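Local coordinates for amphoterin-induced protein 1 (Mus musculus, PDB 2XOT) that promotes the growth and fasciculation of hippocampal neurites as a cell-adhesion protein, dimerising through the extracellular leucine-rich repeats that this LRR-plus-Ig fragment contains, at residues Val125-Asn130 against Val153-Asp158; Asp182-Pro187 against Tyr208-His213; Leu201-Lys206 against Lys236-Phe241. All blocks are in the same frame, centred on the assembly; numbering follows the deposited sequence.

Contact 1 of 3, residues Val125-Asn130 against Val153-Asp158; sequences VVVDRN and VELIKD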
loop_
_atom_site.group_PDB
_atom_site.type_symbol
_atom_site.label_atom_id
_atom_site.label_comp_id
_atom_site.label_asym_id
_atom_site.label_seq_id
_atom_site.Cartn_x
_atom_site.Cartn_y
_atom_site.Cartn_z
ATOM N N VAL B 125 23.440 -14.906 -8.853
ATOM C CA VAL B 125 24.827 -14.550 -9.093
ATOM C C VAL B 125 24.931 -13.375 -10.059
ATOM O O VAL B 125 25.812 -12.535 -9.924
ATOM C CB VAL B 125 25.647 -15.776 -9.628
ATOM C CG1 VAL B 125 26.909 -15.309 -10.277
ATOM C CG2 VAL B 125 25.948 -16.774 -8.489
ATOM N N VAL B 126 24.027 -13.304 -11.011
ATOM C CA VAL B 126 24.112 -12.322 -12.091
ATOM C C VAL B 126 22.745 -11.750 -12.370
ATOM O O VAL B 126 21.787 -12.507 -12.559
ATOM C CB VAL B 126 24.646 -12.993 -13.394
ATOM C CG1 VAL B 126 24.409 -12.107 -14.603
ATOM C CG2 VAL B 126 26.097 -13.320 -13.248
ATOM N N VAL B 127 22.658 -10.415 -12.389
ATOM C CA VAL B 127 21.406 -9.699 -12.645
ATOM C C VAL B 127 21.368 -9.217 -14.097
ATOM O O VAL B 127 22.163 -8.365 -14.487
ATOM C CB VAL B 127 21.253 -8.463 -11.690
ATOM C CG1 VAL B 127 19.878 -7.767 -11.894
ATOM C CG2 VAL B 127 21.422 -8.885 -10.233
ATOM N N ASP B 128 20.477 -9.789 -14.910
ATOM C CA ASP B 128 20.310 -9.361 -16.307
ATOM C C ASP B 128 19.323 -8.204 -16.334
ATOM O O ASP B 128 18.200 -8.371 -15.920
ATOM C CB ASP B 128 19.780 -10.531 -17.169
ATOM C CG ASP B 128 19.609 -10.160 -18.648
ATOM O OD1 ASP B 128 19.511 -8.950 -18.981
ATOM O OD2 ASP B 128 19.579 -11.094 -19.486
ATOM N N ARG B 129 19.738 -7.048 -16.832
ATOM C CA ARG B 129 18.833 -5.883 -16.987
ATOM C C ARG B 129 17.495 -6.206 -17.647
ATOM O O ARG B 129 16.461 -5.591 -17.321
ATOM C CB ARG B 129 19.491 -4.793 -17.814
ATOM C CG ARG B 129 18.535 -3.681 -18.267
ATOM C CD ARG B 129 17.925 -2.925 -17.057
ATOM N NE ARG B 129 16.961 -1.898 -17.456
ATOM C CZ ARG B 129 15.707 -2.137 -17.851
ATOM N NH1 ARG B 129 15.237 -3.374 -17.923
ATOM N NH2 ARG B 129 14.913 -1.130 -18.217
ATOM N N ASN B 130 17.511 -7.143 -18.592
ATOM C CA ASN B 130 16.305 -7.484 -19.324
ATOM C C ASN B 130 15.295 -8.302 -18.522
ATOM O O ASN B 130 14.152 -8.410 -18.925
ATOM C CB ASN B 130 16.654 -8.210 -20.633
ATOM C CG ASN B 130 17.285 -7.284 -21.667
ATOM O OD1 ASN B 130 18.090 -7.729 -22.489
ATOM N ND2 ASN B 130 16.928 -5.987 -21.628
ATOM N N VAL B 153 24.296 -1.538 -12.961
ATOM C CA VAL B 153 24.147 -0.101 -13.133
ATOM C C VAL B 153 23.040 0.258 -14.128
ATOM O O VAL B 153 22.460 1.333 -14.053
ATOM C CB VAL B 153 25.486 0.555 -13.544
ATOM C CG1 VAL B 153 25.832 0.218 -15.007
ATOM C CG2 VAL B 153 25.438 2.079 -13.295
ATOM N N GLU B 154 22.707 -0.669 -15.024
ATOM C CA GLU B 154 21.684 -0.423 -16.038
ATOM C C GLU B 154 20.281 -0.287 -15.454
ATOM O O GLU B 154 19.395 0.256 -16.114
ATOM C CB GLU B 154 21.674 -1.533 -17.102
ATOM C CG GLU B 154 22.970 -1.669 -17.906
ATOM C CD GLU B 154 24.102 -2.327 -17.120
ATOM O OE1 GLU B 154 23.825 -3.057 -16.138
ATOM O OE2 GLU B 154 25.267 -2.093 -17.458
ATOM N N LEU B 155 20.058 -0.781 -14.238
ATOM C CA LEU B 155 18.758 -0.592 -13.583
ATOM C C LEU B 155 18.451 0.886 -13.334
ATOM O O LEU B 155 17.287 1.299 -13.395
ATOM C CB LEU B 155 18.680 -1.366 -12.262
ATOM C CG LEU B 155 18.556 -2.888 -12.404
ATOM C CD1 LEU B 155 18.626 -3.591 -11.044
ATOM C CD2 LEU B 155 17.259 -3.234 -13.146
ATOM N N ILE B 156 19.499 1.670 -13.055
ATOM C CA ILE B 156 19.332 3.043 -12.587
ATOM C C ILE B 156 20.010 4.138 -13.421
ATOM O O ILE B 156 19.702 5.316 -13.234
ATOM C CB ILE B 156 19.767 3.169 -11.115
ATOM C CG1 ILE B 156 21.234 2.755 -10.931
ATOM C CG2 ILE B 156 18.817 2.357 -10.239
ATOM C CD1 ILE B 156 21.757 2.960 -9.553
ATOM N N LYS B 157 20.890 3.765 -14.348
ATOM C CA LYS B 157 21.593 4.734 -15.192
ATOM C C LYS B 157 20.682 5.340 -16.263
ATOM O O LYS B 157 20.028 4.625 -17.010
ATOM C CB LYS B 157 22.793 4.056 -15.860
ATOM C CG LYS B 157 23.769 4.988 -16.555
ATOM C CD LYS B 157 24.951 4.171 -17.064
ATOM C CE LYS B 157 26.005 5.036 -17.736
ATOM N NZ LYS B 157 27.269 4.274 -17.959
ATOM N N ASP B 158 20.662 6.669 -16.328
ATOM C CA ASP B 158 19.910 7.407 -17.345
ATOM C C ASP B 158 20.191 6.817 -18.717
ATOM O O ASP B 158 21.344 6.601 -19.088
ATOM C CB ASP B 158 20.271 8.905 -17.311
#

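Contact 2 of 3, residues Asp182-Pro187 against Tyr208-His213; sequences DLQKLP and YQLFSH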
loop_
_atom_site.group_PDB
_atom_site.type_symbol
_atom_site.label_atom_id
_atom_site.label_comp_id
_atom_site.label_asym_id
_atom_site.label_seq_id
_atom_site.Cartn_x
_atom_site.Cartn_y
_atom_site.Cartn_z
ATOM N N ASP B 182 29.050 7.043 -12.298
ATOM C CA ASP B 182 27.645 6.881 -12.648
ATOM C C ASP B 182 26.751 7.128 -11.444
ATOM O O ASP B 182 25.698 7.760 -11.560
ATOM C CB ASP B 182 27.373 5.466 -13.184
ATOM C CG ASP B 182 27.978 5.227 -14.559
ATOM O OD1 ASP B 182 28.070 6.189 -15.353
ATOM O OD2 ASP B 182 28.334 4.068 -14.857
ATOM N N LEU B 183 27.166 6.621 -10.293
ATOM C CA LEU B 183 26.394 6.782 -9.070
ATOM C C LEU B 183 26.283 8.233 -8.609
ATOM O O LEU B 183 25.230 8.616 -8.108
ATOM C CB LEU B 183 26.982 5.931 -7.930
ATOM C CG LEU B 183 26.922 4.413 -8.123
ATOM C CD1 LEU B 183 27.481 3.697 -6.893
ATOM C CD2 LEU B 183 25.501 3.974 -8.426
ATOM N N GLN B 184 27.368 9.010 -8.781
ATOM C CA GLN B 184 27.401 10.430 -8.431
ATOM C C GLN B 184 26.382 11.259 -9.224
ATOM O O GLN B 184 25.847 12.230 -8.729
ATOM C CB GLN B 184 28.804 11.011 -8.654
ATOM C CG GLN B 184 29.237 12.022 -7.555
ATOM C CD GLN B 184 28.497 13.373 -7.563
ATOM O OE1 GLN B 184 28.043 13.855 -6.514
ATOM N NE2 GLN B 184 28.416 14.006 -8.735
ATOM N N LYS B 185 26.124 10.863 -10.458
ATOM C CA LYS B 185 25.192 11.562 -11.335
ATOM C C LYS B 185 23.735 11.322 -11.016
ATOM O O LYS B 185 22.863 12.055 -11.509
ATOM C CB LYS B 185 25.450 11.140 -12.783
ATOM C CG LYS B 185 26.676 11.766 -13.347
ATOM C CD LYS B 185 27.211 11.033 -14.568
ATOM C CE LYS B 185 28.466 11.762 -15.063
ATOM N NZ LYS B 185 29.281 10.983 -16.032
ATOM N N LEU B 186 23.447 10.312 -10.199
ATOM C CA LEU B 186 22.061 9.950 -9.908
ATOM C C LEU B 186 21.401 11.046 -9.080
ATOM O O LEU B 186 22.063 11.725 -8.320
ATOM C CB LEU B 186 21.968 8.627 -9.134
ATOM C CG LEU B 186 22.003 7.253 -9.820
ATOM C CD1 LEU B 186 22.660 7.313 -11.159
ATOM C CD2 LEU B 186 22.687 6.208 -8.898
ATOM N N PRO B 187 20.084 11.203 -9.222
ATOM C CA PRO B 187 19.358 12.088 -8.328
ATOM C C PRO B 187 19.343 11.505 -6.912
ATOM O O PRO B 187 19.282 10.297 -6.745
ATOM C CB PRO B 187 17.947 12.140 -8.925
ATOM C CG PRO B 187 17.849 10.999 -9.826
ATOM C CD PRO B 187 19.208 10.536 -10.196
ATOM N N TYR B 208 35.163 6.806 -0.684
ATOM C CA TYR B 208 34.928 7.572 0.530
ATOM C C TYR B 208 34.176 8.880 0.238
ATOM O O TYR B 208 33.265 9.266 0.957
ATOM C CB TYR B 208 36.255 7.890 1.231
ATOM C CG TYR B 208 36.095 8.953 2.286
ATOM C CD1 TYR B 208 35.417 8.678 3.467
ATOM C CD2 TYR B 208 36.586 10.240 2.093
ATOM C CE1 TYR B 208 35.234 9.662 4.440
ATOM C CE2 TYR B 208 36.415 11.219 3.052
ATOM C CZ TYR B 208 35.734 10.921 4.222
ATOM O OH TYR B 208 35.552 11.872 5.195
ATOM N N GLN B 209 34.573 9.539 -0.830
ATOM C CA GLN B 209 34.013 10.819 -1.223
ATOM C C GLN B 209 32.553 10.727 -1.626
ATOM O O GLN B 209 31.779 11.657 -1.374
ATOM C CB GLN B 209 34.857 11.413 -2.346
ATOM C CG GLN B 209 36.144 12.005 -1.777
ATOM C CD GLN B 209 37.285 12.105 -2.753
ATOM O OE1 GLN B 209 38.431 12.383 -2.349
ATOM N NE2 GLN B 209 37.008 11.876 -4.031
ATOM N N LEU B 210 32.177 9.611 -2.251
ATOM C CA LEU B 210 30.784 9.353 -2.575
ATOM C C LEU B 210 29.953 9.239 -1.299
ATOM O O LEU B 210 28.987 9.958 -1.119
ATOM C CB LEU B 210 30.650 8.078 -3.420
ATOM C CG LEU B 210 29.204 7.756 -3.849
ATOM C CD1 LEU B 210 28.778 8.522 -5.149
ATOM C CD2 LEU B 210 29.007 6.258 -4.011
ATOM N N PHE B 211 30.330 8.321 -0.421
ATOM C CA PHE B 211 29.564 8.057 0.783
ATOM C C PHE B 211 29.617 9.244 1.763
ATOM O O PHE B 211 28.678 9.474 2.526
ATOM C CB PHE B 211 30.037 6.743 1.417
ATOM C CG PHE B 211 29.525 5.514 0.695
ATOM C CD1 PHE B 211 28.208 5.122 0.829
ATOM C CD2 PHE B 211 30.332 4.794 -0.158
ATOM C CE1 PHE B 211 27.709 4.033 0.130
ATOM C CE2 PHE B 211 29.824 3.683 -0.842
ATOM C CZ PHE B 211 28.529 3.308 -0.689
ATOM N N SER B 212 30.719 9.991 1.730
ATOM C CA SER B 212 30.863 11.202 2.541
ATOM C C SER B 212 29.806 12.235 2.140
ATOM O O SER B 212 29.138 12.808 2.982
ATOM C CB SER B 212 32.276 11.777 2.380
ATOM O OG SER B 212 32.421 13.008 3.072
ATOM N N HIS B 213 29.627 12.437 0.843
ATOM C CA HIS B 213 28.558 13.273 0.364
ATOM C C HIS B 213 27.185 12.764 0.823
ATOM O O HIS B 213 26.400 13.521 1.395
ATOM C CB HIS B 213 28.611 13.393 -1.164
ATOM C CG HIS B 213 27.472 14.176 -1.734
ATOM N ND1 HIS B 213 27.215 15.472 -1.352
ATOM C CD2 HIS B 213 26.498 13.837 -2.609
ATOM C CE1 HIS B 213 26.137 15.903 -1.976
ATOM N NE2 HIS B 213 25.684 14.932 -2.751
#

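Contact 3 of 3, residues Leu201-Lys206 against Lys236-Phe241; sequences LECDCK and KLHNIF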
loop_
_atom_site.group_PDB
_atom_site.type_symbol
_atom_site.label_atom_id
_atom_site.label_comp_id
_atom_site.label_asym_id
_atom_site.label_seq_id
_atom_site.Cartn_x
_atom_site.Cartn_y
_atom_site.Cartn_z
ATOM N N LEU B 201 33.533 -4.079 -0.645
ATOM C CA LEU B 201 33.910 -3.045 -1.605
ATOM C C LEU B 201 35.383 -2.728 -1.426
ATOM O O LEU B 201 35.850 -2.673 -0.306
ATOM C CB LEU B 201 33.072 -1.788 -1.355
ATOM C CG LEU B 201 31.558 -2.001 -1.486
ATOM C CD1 LEU B 201 30.807 -0.831 -0.887
ATOM C CD2 LEU B 201 31.193 -2.236 -2.965
ATOM N N GLU B 202 36.122 -2.539 -2.519
ATOM C CA GLU B 202 37.536 -2.134 -2.419
ATOM C C GLU B 202 37.627 -0.714 -1.848
ATOM O O GLU B 202 36.954 0.194 -2.320
ATOM C CB GLU B 202 38.219 -2.135 -3.793
ATOM C CG GLU B 202 38.707 -3.499 -4.316
ATOM C CD GLU B 202 39.524 -3.356 -5.620
ATOM O OE1 GLU B 202 38.983 -3.664 -6.719
ATOM O OE2 GLU B 202 40.699 -2.915 -5.543
ATOM N N CYS B 203 38.477 -0.520 -0.849
ATOM C CA CYS B 203 38.716 0.813 -0.306
ATOM C C CYS B 203 39.467 1.666 -1.322
ATOM O O CYS B 203 40.492 1.242 -1.860
ATOM C CB CYS B 203 39.519 0.747 1.006
ATOM S SG CYS B 203 38.751 -0.217 2.384
ATOM N N ASP B 204 38.912 2.845 -1.616
ATOM C CA ASP B 204 39.653 3.910 -2.280
ATOM C C ASP B 204 38.995 5.251 -1.960
ATOM O O ASP B 204 37.857 5.290 -1.480
ATOM C CB ASP B 204 39.752 3.669 -3.787
ATOM C CG ASP B 204 38.613 4.276 -4.553
ATOM O OD1 ASP B 204 38.871 5.083 -5.465
ATOM O OD2 ASP B 204 37.464 3.970 -4.248
ATOM N N CYS B 205 39.706 6.345 -2.211
ATOM C CA CYS B 205 39.235 7.677 -1.774
ATOM C C CYS B 205 37.987 8.162 -2.524
ATOM O O CYS B 205 37.172 8.890 -1.948
ATOM C CB CYS B 205 40.354 8.719 -1.875
ATOM S SG CYS B 205 41.727 8.429 -0.725
ATOM N N LYS B 206 37.835 7.756 -3.789
ATOM C CA LYS B 206 36.644 8.099 -4.551
ATOM C C LYS B 206 35.415 7.438 -3.916
ATOM O O LYS B 206 34.347 8.046 -3.857
ATOM C CB LYS B 206 36.782 7.726 -6.035
ATOM N N LYS B 236 41.815 -6.806 5.140
ATOM C CA LYS B 236 41.241 -6.360 6.411
ATOM C C LYS B 236 40.069 -5.405 6.151
ATOM O O LYS B 236 40.112 -4.593 5.230
ATOM C CB LYS B 236 42.302 -5.687 7.257
ATOM N N LEU B 237 39.020 -5.519 6.962
ATOM C CA LEU B 237 37.814 -4.701 6.792
ATOM C C LEU B 237 37.964 -3.360 7.500
ATOM O O LEU B 237 38.413 -3.301 8.643
ATOM C CB LEU B 237 36.587 -5.439 7.317
ATOM N N HIS B 238 37.587 -2.286 6.808
ATOM C CA HIS B 238 37.531 -0.953 7.393
ATOM C C HIS B 238 36.160 -0.371 7.188
ATOM O O HIS B 238 35.517 -0.652 6.194
ATOM C CB HIS B 238 38.559 -0.048 6.731
ATOM C CG HIS B 238 39.968 -0.512 6.920
ATOM N ND1 HIS B 238 40.567 -1.424 6.080
ATOM C CD2 HIS B 238 40.875 -0.234 7.886
ATOM C CE1 HIS B 238 41.795 -1.664 6.501
ATOM N NE2 HIS B 238 42.006 -0.959 7.597
ATOM N N ASN B 239 35.721 0.451 8.128
ATOM C CA ASN B 239 34.517 1.222 7.934
ATOM C C ASN B 239 34.818 2.344 6.947
ATOM O O ASN B 239 35.785 3.094 7.113
ATOM C CB ASN B 239 34.029 1.800 9.251
ATOM C CG ASN B 239 32.640 2.398 9.138
ATOM O OD1 ASN B 239 31.630 1.681 9.144
ATOM N ND2 ASN B 239 32.579 3.708 9.043
ATOM N N ILE B 240 34.001 2.456 5.912
ATOM C CA ILE B 240 34.233 3.441 4.846
ATOM C C ILE B 240 34.495 4.829 5.445
ATOM O O ILE B 240 35.397 5.534 5.016
ATOM C CB ILE B 240 33.031 3.481 3.840
ATOM C CG1 ILE B 240 32.994 2.188 3.016
ATOM C CG2 ILE B 240 33.132 4.639 2.889
ATOM C CD1 ILE B 240 31.794 2.070 2.111
ATOM N N PHE B 241 33.739 5.183 6.475
ATOM C CA PHE B 241 33.860 6.498 7.120
ATOM C C PHE B 241 35.128 6.682 7.962
ATOM O O PHE B 241 35.349 7.749 8.503
ATOM C CB PHE B 241 32.581 6.842 7.891
ATOM C CG PHE B 241 31.379 6.829 7.024
ATOM C CD1 PHE B 241 31.169 7.857 6.114
ATOM C CD2 PHE B 241 30.513 5.742 7.026
ATOM C CE1 PHE B 241 30.090 7.835 5.257
ATOM C CE2 PHE B 241 29.428 5.699 6.156
ATOM C CZ PHE B 241 29.212 6.753 5.270
#

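Contact 1 of 3, residues Val125-Asn130 against Val153-Asp158
R129 reaches across from one leucine-rich repeat to the next and runs its chain alongside the E154 carbonyl. Its CG is anti to the backbone N (chi1 168°) and the chain then bends at chi2, a course that carries CD and NE past the carbonyl of E154 rather than toward the E154 carboxylate. The aliphatic part does most of the touching: R129 CG lies 4.0 Å from E154 CB, and R129 CD is 3.6 Å from E154 O. The same oxygen sits at the edge of the guanidinium, in its plane, with R129 NE 3.5 Å from E154 O; the hydrogen bond of NE goes to the carbonyl of N160, while NH1 forms a salt bridge with E133. The carboxylate of E154 turns elsewhere, its plane 51° from that of the guanidinium, and OE1 pairs with R150, so the two opposite charges do not meet directly. On the apolar side, L155 sends CD2 to within 4.0 Å of R129 CD, and L155 CD1 comes 4.4 Å from V127 CG1. With an alanine here in place of the arginine, E133 and the N160 carbonyl would probably lose their partner, and a gap is likely to open beside the E154 carbonyl and L155 CD2. Behind R129 the chain is shaped by an Asx turn, in which D128 OD1 accepts from N130 N at 2.7 Å. In the other segment V153 O accepts from both I156 N and K157 N. Buried L155 packing on V127 and R129, with the charged ends beyond, joins the segments that follow the strands of LRR 4 and LRR 5, as neighbouring coils stack in a leucine-rich-repeat solenoid.

Contact 2 of 3, residues Asp182-Pro187 against Tyr208-His213
The imidazole of H213 and the side-chain amide of Q184 are the flat groups that meet here, their planes turned 59° from each other. Q184 OE1 approaches the ring obliquely, 4.2 Å from H213 CD2, a loose contact in which the two side chains cross at about a right angle. The ring of Y251 also meets this imidazole, at an inclined angle. Within helix 205-216, L210 CD2 rests over one face of the F211 ring, 4.2 Å above its plane and displaced toward the rim, while S212 CB takes a similar place on a face of the Y208 ring.

L210 carries the packing between the two segments. Because its CG stands anti to the backbone N (chi1 -178°), the isobutyl group extends from the helix with its methyls divided between two neighbours. L210 CD1 settles against the backbone of Q184, 3.9 Å from Q184 N, whereas L210 CD2 meets L183 CD1 at 4.1 Å. The side chains of L183 and L210 cross nearly perpendicularly, and the methyl that touches L183 is also the one over the F211 ring, so a single branch joins the two leucines to an aromatic group.

No hydrogen bond links the segments; the interface is held by apolar packing at L183 and L210, with Q184 at its exposed margin. The first segment contains the end of LRR 6, and the second belongs to the LRRCT region. The arrangement is that of a C-terminal capping module, whose helix covers the hydrophobic core of the last repeat and closes the leucine-rich-repeat solenoid.

Contact 3 of 3, residues Leu201-Lys206 against Lys236-Phe241
The cysteine-rich C-terminal cap of the leucine-rich-repeat domain, the LRRCT module, supplies both sides of this contact: the lead-in to and first residues of helix 205-216, and the short strand 238-239 with the 3-10 segment after it. C203 and H238 meet across it, with C203 SG 4.3 Å from H238 ND1. The sulfur stands obliquely to the imidazole, C203 SG lying 5.2 Å from the H238 ring centroid and 63° off its normal. This sulfur is already joined to C231, whose backbone hydrogen-bonds with that of H238, and F246 sets its ring at about a right angle to the imidazole. Deeper in, L201 CD1 touches I240 CD1 at 4.3 Å; the isoleucine reaches it with an extended outer torsion (chi2 174°). Toward the helix, D204 occupies the N-cap: D204 OD1 accepts a weak bond from K206 N at 3.3 Å, and OD2 receives L207 N. C205, in the first turn, forms the second disulfide with C248.

Across the two segments, then, the direct contacts are methyl packing and a loose, oblique sulfur-ring approach, with no hydrogen bond between them. Covalent links to C231 and C248 probably hold the adjoining backbone of the same chain, letting so modest an interface keep its geometry.

The three contacts illustrate how a solenoid is extended and then closed. Contact 1 joins successive repeats, contact 2 sets the capping helix on the last repeat, and contact 3 joins the residues leading into that helix to strand 238-239 and the 3-10 residue I240. Contacts 1 and 2, with centres 18 Å apart, touch where I156 CD1 packs 3.4 Å from L186 CD2 and K157 makes a long, weak ion pair with D182. Contacts 2 and 3 share helix 205-216: their centres are 14 Å apart, and F211 CD2 lies 3.8 Å from I240 CD1. Contacts 1 and 3 do not touch, their nearest atoms being about 12 Å apart, so contact 2 bridges them.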